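Local coordinates for DUF1425 domain-containing protein (Shewanella loihica, PDB 3O0L), which is of unknown function but belongs to the DUF1425 family and is probably a lipoprotein with a beta-sandwich fold of the E-set kind, at residues A[56-64]-A[89-97]. Residues are numbered along the deposited sequence; the frame is centred on the assembly and turned at random. Where two conformers were deposited one is given.
Sequences LQYKFTWYD and QVTALSPNA
Val90 meets two aromatic rings of strand 56-63 with its two methyls. Val90 CG1 sits over one face of the Tyr58 ring, toward its rim, 3.8 Å from the ring centroid, a CH-pi contact. Val90 CG2, held between the backbone N and the carbonyl carbon of its own residue, turns instead to Phe60, with 3.8 Å from Phe60 CZ to Val90 CG2. Next in line, Thr91 adds a solvent link: Thr91 N donates to a water O at 2.8 Å, and the same water has a weak hydrogen bond to Tyr58 OH. The bond from CA to CB of Thr91 leads away from strand 56-63, and its OG1 is bonded to Ala42 O and to Arg41. Ala92 turns its methyl back inward, and Ala92 CB lies 3.6 Å from Phe60 CD2, while Ala92 O comes to the edge of the Trp62 indole in the ring plane, 3.5 Å from Trp62 CZ2. Past Leu93 the chain leaves the strand and runs across one face of that indole. Ser94 CA stands over the six-membered ring, 14° off its normal; Pro95 CD covers the five-membered ring of Trp62, 3.6 Å from its centroid. Trp62 reaches this backbone because its CG is anti to the carbonyl carbon (chi1 -67°), which carries the indole across to the other segment. With an alanine at Trp62, Ser94 and Pro95 would probably lose the flat surface they lie on, and a gap would open beneath the loop. The two strands run 35° apart in direction with axes 8.1 Å from each other at closest, as facing layers of a beta sandwich. Strand 54-63 is the middle of the three-stranded sheet, between 78-82 and 101-109; strand 87-93 is the outermost strand, within this chain, of the five-stranded sheet, beside 40-48, whose Ala42 also touches Phe60 and Trp62.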
# COMPACT_ATOMS: atom_id res chain seq x y z
N LEU A 56 5.90 -1.02 15.43
CA LEU A 56 4.69 -1.38 14.72
C LEU A 56 4.20 -2.76 15.14
O LEU A 56 4.82 -3.43 15.96
CB LEU A 56 4.90 -1.26 13.21
CG LEU A 56 6.11 -1.94 12.57
CD1 LEU A 56 5.86 -3.39 12.42
CD2 LEU A 56 6.33 -1.30 11.20
N GLN A 57 3.02 -3.11 14.65
CA GLN A 57 2.44 -4.43 14.89
C GLN A 57 2.01 -5.00 13.58
O GLN A 57 1.65 -4.25 12.65
CB GLN A 57 1.22 -4.32 15.78
CG GLN A 57 1.51 -3.76 17.13
CD GLN A 57 0.34 -4.02 18.01
OE1 GLN A 57 -0.76 -3.52 17.75
NE2 GLN A 57 0.53 -4.86 19.01
N TYR A 58 2.06 -6.33 13.47
CA TYR A 58 1.64 -6.98 12.26
C TYR A 58 0.89 -8.26 12.51
O TYR A 58 1.00 -8.87 13.58
CB TYR A 58 2.85 -7.28 11.36
CG TYR A 58 3.67 -8.47 11.82
CD1 TYR A 58 4.68 -8.30 12.80
CD2 TYR A 58 3.43 -9.74 11.32
CE1 TYR A 58 5.41 -9.41 13.26
CE2 TYR A 58 4.12 -10.83 11.77
CZ TYR A 58 5.14 -10.66 12.73
OH TYR A 58 5.86 -11.75 13.13
N LYS A 59 0.13 -8.67 11.50
CA LYS A 59 -0.45 -10.02 11.46
C LYS A 59 -0.88 -10.37 10.08
O LYS A 59 -1.19 -9.50 9.27
CB LYS A 59 -1.61 -10.21 12.43
CG LYS A 59 -2.93 -9.67 12.04
CD LYS A 59 -3.97 -10.35 12.93
CE LYS A 59 -5.29 -9.67 12.89
NZ LYS A 59 -6.10 -10.06 14.10
N PHE A 60 -0.83 -11.66 9.79
CA PHE A 60 -1.35 -12.16 8.53
C PHE A 60 -2.77 -12.64 8.71
O PHE A 60 -3.14 -13.10 9.79
CB PHE A 60 -0.55 -13.37 8.03
CG PHE A 60 0.86 -13.07 7.60
CD1 PHE A 60 1.14 -12.70 6.29
CD2 PHE A 60 1.91 -13.23 8.47
CE1 PHE A 60 2.40 -12.45 5.89
CE2 PHE A 60 3.20 -12.98 8.06
CZ PHE A 60 3.45 -12.59 6.77
N THR A 61 -3.54 -12.58 7.63
CA THR A 61 -4.85 -13.22 7.55
C THR A 61 -4.83 -14.10 6.30
O THR A 61 -4.05 -13.87 5.36
CB THR A 61 -5.99 -12.21 7.46
OG1 THR A 61 -5.75 -11.37 6.34
CG2 THR A 61 -6.04 -11.30 8.71
N TRP A 62 -5.68 -15.11 6.31
CA TRP A 62 -5.67 -16.13 5.29
C TRP A 62 -7.06 -16.26 4.66
O TRP A 62 -8.09 -16.16 5.34
CB TRP A 62 -5.30 -17.43 5.94
CG TRP A 62 -3.92 -17.46 6.43
CD1 TRP A 62 -3.48 -17.10 7.66
CD2 TRP A 62 -2.77 -17.83 5.69
NE1 TRP A 62 -2.11 -17.24 7.74
CE2 TRP A 62 -1.65 -17.72 6.55
CE3 TRP A 62 -2.57 -18.31 4.39
CZ2 TRP A 62 -0.35 -18.02 6.13
CZ3 TRP A 62 -1.27 -18.60 3.97
CH2 TRP A 62 -0.19 -18.46 4.84
N TYR A 63 -7.08 -16.54 3.36
CA TYR A 63 -8.31 -16.68 2.58
C TYR A 63 -8.30 -17.94 1.73
O TYR A 63 -7.25 -18.39 1.27
CB TYR A 63 -8.51 -15.46 1.68
CG TYR A 63 -8.45 -14.19 2.45
CD1 TYR A 63 -9.59 -13.66 3.06
CD2 TYR A 63 -7.25 -13.54 2.64
CE1 TYR A 63 -9.52 -12.49 3.81
CE2 TYR A 63 -7.18 -12.39 3.38
CZ TYR A 63 -8.30 -11.87 3.96
OH TYR A 63 -8.17 -10.73 4.71
N ASP A 64 -9.48 -18.48 1.51
CA ASP A 64 -9.66 -19.68 0.71
C ASP A 64 -10.00 -19.24 -0.71
O ASP A 64 -9.98 -18.04 -1.01
CB ASP A 64 -10.75 -20.58 1.31
CG ASP A 64 -12.18 -20.02 1.18
OD1 ASP A 64 -12.40 -18.98 0.51
OD2 ASP A 64 -13.08 -20.63 1.79
N GLN A 89 11.88 -9.66 8.02
CA GLN A 89 11.22 -10.70 7.29
C GLN A 89 10.29 -11.31 8.35
O GLN A 89 10.71 -11.57 9.48
CB GLN A 89 12.24 -11.76 6.79
CG GLN A 89 13.19 -11.28 5.69
CD GLN A 89 12.44 -10.90 4.41
OE1 GLN A 89 12.41 -9.73 4.02
NE2 GLN A 89 11.81 -11.89 3.77
N VAL A 90 9.03 -11.47 7.98
CA VAL A 90 8.03 -12.13 8.85
C VAL A 90 7.40 -13.29 8.09
O VAL A 90 7.28 -13.29 6.85
CB VAL A 90 6.97 -11.13 9.34
CG1 VAL A 90 7.61 -10.12 10.26
CG2 VAL A 90 6.26 -10.49 8.17
N THR A 91 7.03 -14.34 8.83
CA THR A 91 6.49 -15.49 8.19
C THR A 91 5.38 -16.13 9.03
O THR A 91 5.27 -15.86 10.22
CB THR A 91 7.62 -16.51 7.93
OG1 THR A 91 7.12 -17.52 7.04
CG2 THR A 91 8.12 -17.12 9.26
N ALA A 92 4.51 -16.88 8.37
CA ALA A 92 3.42 -17.63 9.05
C ALA A 92 3.06 -18.83 8.21
O ALA A 92 2.93 -18.75 7.00
CB ALA A 92 2.18 -16.77 9.25
N LEU A 93 2.86 -19.96 8.88
CA LEU A 93 2.36 -21.15 8.23
C LEU A 93 0.85 -21.03 8.13
O LEU A 93 0.20 -20.56 9.08
CB LEU A 93 2.75 -22.35 9.09
CG LEU A 93 2.51 -23.73 8.54
CD1 LEU A 93 3.27 -23.93 7.23
CD2 LEU A 93 2.92 -24.73 9.67
N SER A 94 0.30 -21.42 6.99
CA SER A 94 -1.16 -21.47 6.81
C SER A 94 -1.83 -22.36 7.88
O SER A 94 -1.27 -23.38 8.29
CB SER A 94 -1.51 -22.03 5.43
OG SER A 94 -2.87 -22.45 5.39
N PRO A 95 -3.03 -21.97 8.36
CA PRO A 95 -3.68 -22.74 9.39
C PRO A 95 -4.41 -23.96 8.86
O PRO A 95 -4.63 -24.86 9.61
CB PRO A 95 -4.65 -21.74 10.03
CG PRO A 95 -5.00 -20.84 8.94
CD PRO A 95 -3.79 -20.75 8.04
N ASN A 96 -4.76 -24.01 7.58
CA ASN A 96 -5.24 -25.25 7.03
C ASN A 96 -5.07 -25.25 5.52
O ASN A 96 -4.90 -24.19 4.88
CB ASN A 96 -6.66 -25.61 7.49
CG ASN A 96 -7.76 -24.84 6.81
OD1 ASN A 96 -7.91 -24.88 5.59
ND2 ASN A 96 -8.64 -24.25 7.62
N ALA A 97 -5.13 -26.45 4.97
CA ALA A 97 -4.84 -26.64 3.54
C ALA A 97 -5.82 -25.98 2.57
O ALA A 97 -5.53 -25.91 1.36
CB ALA A 97 -4.74 -28.10 3.27
O HOH W 1 7.75 -14.15 11.55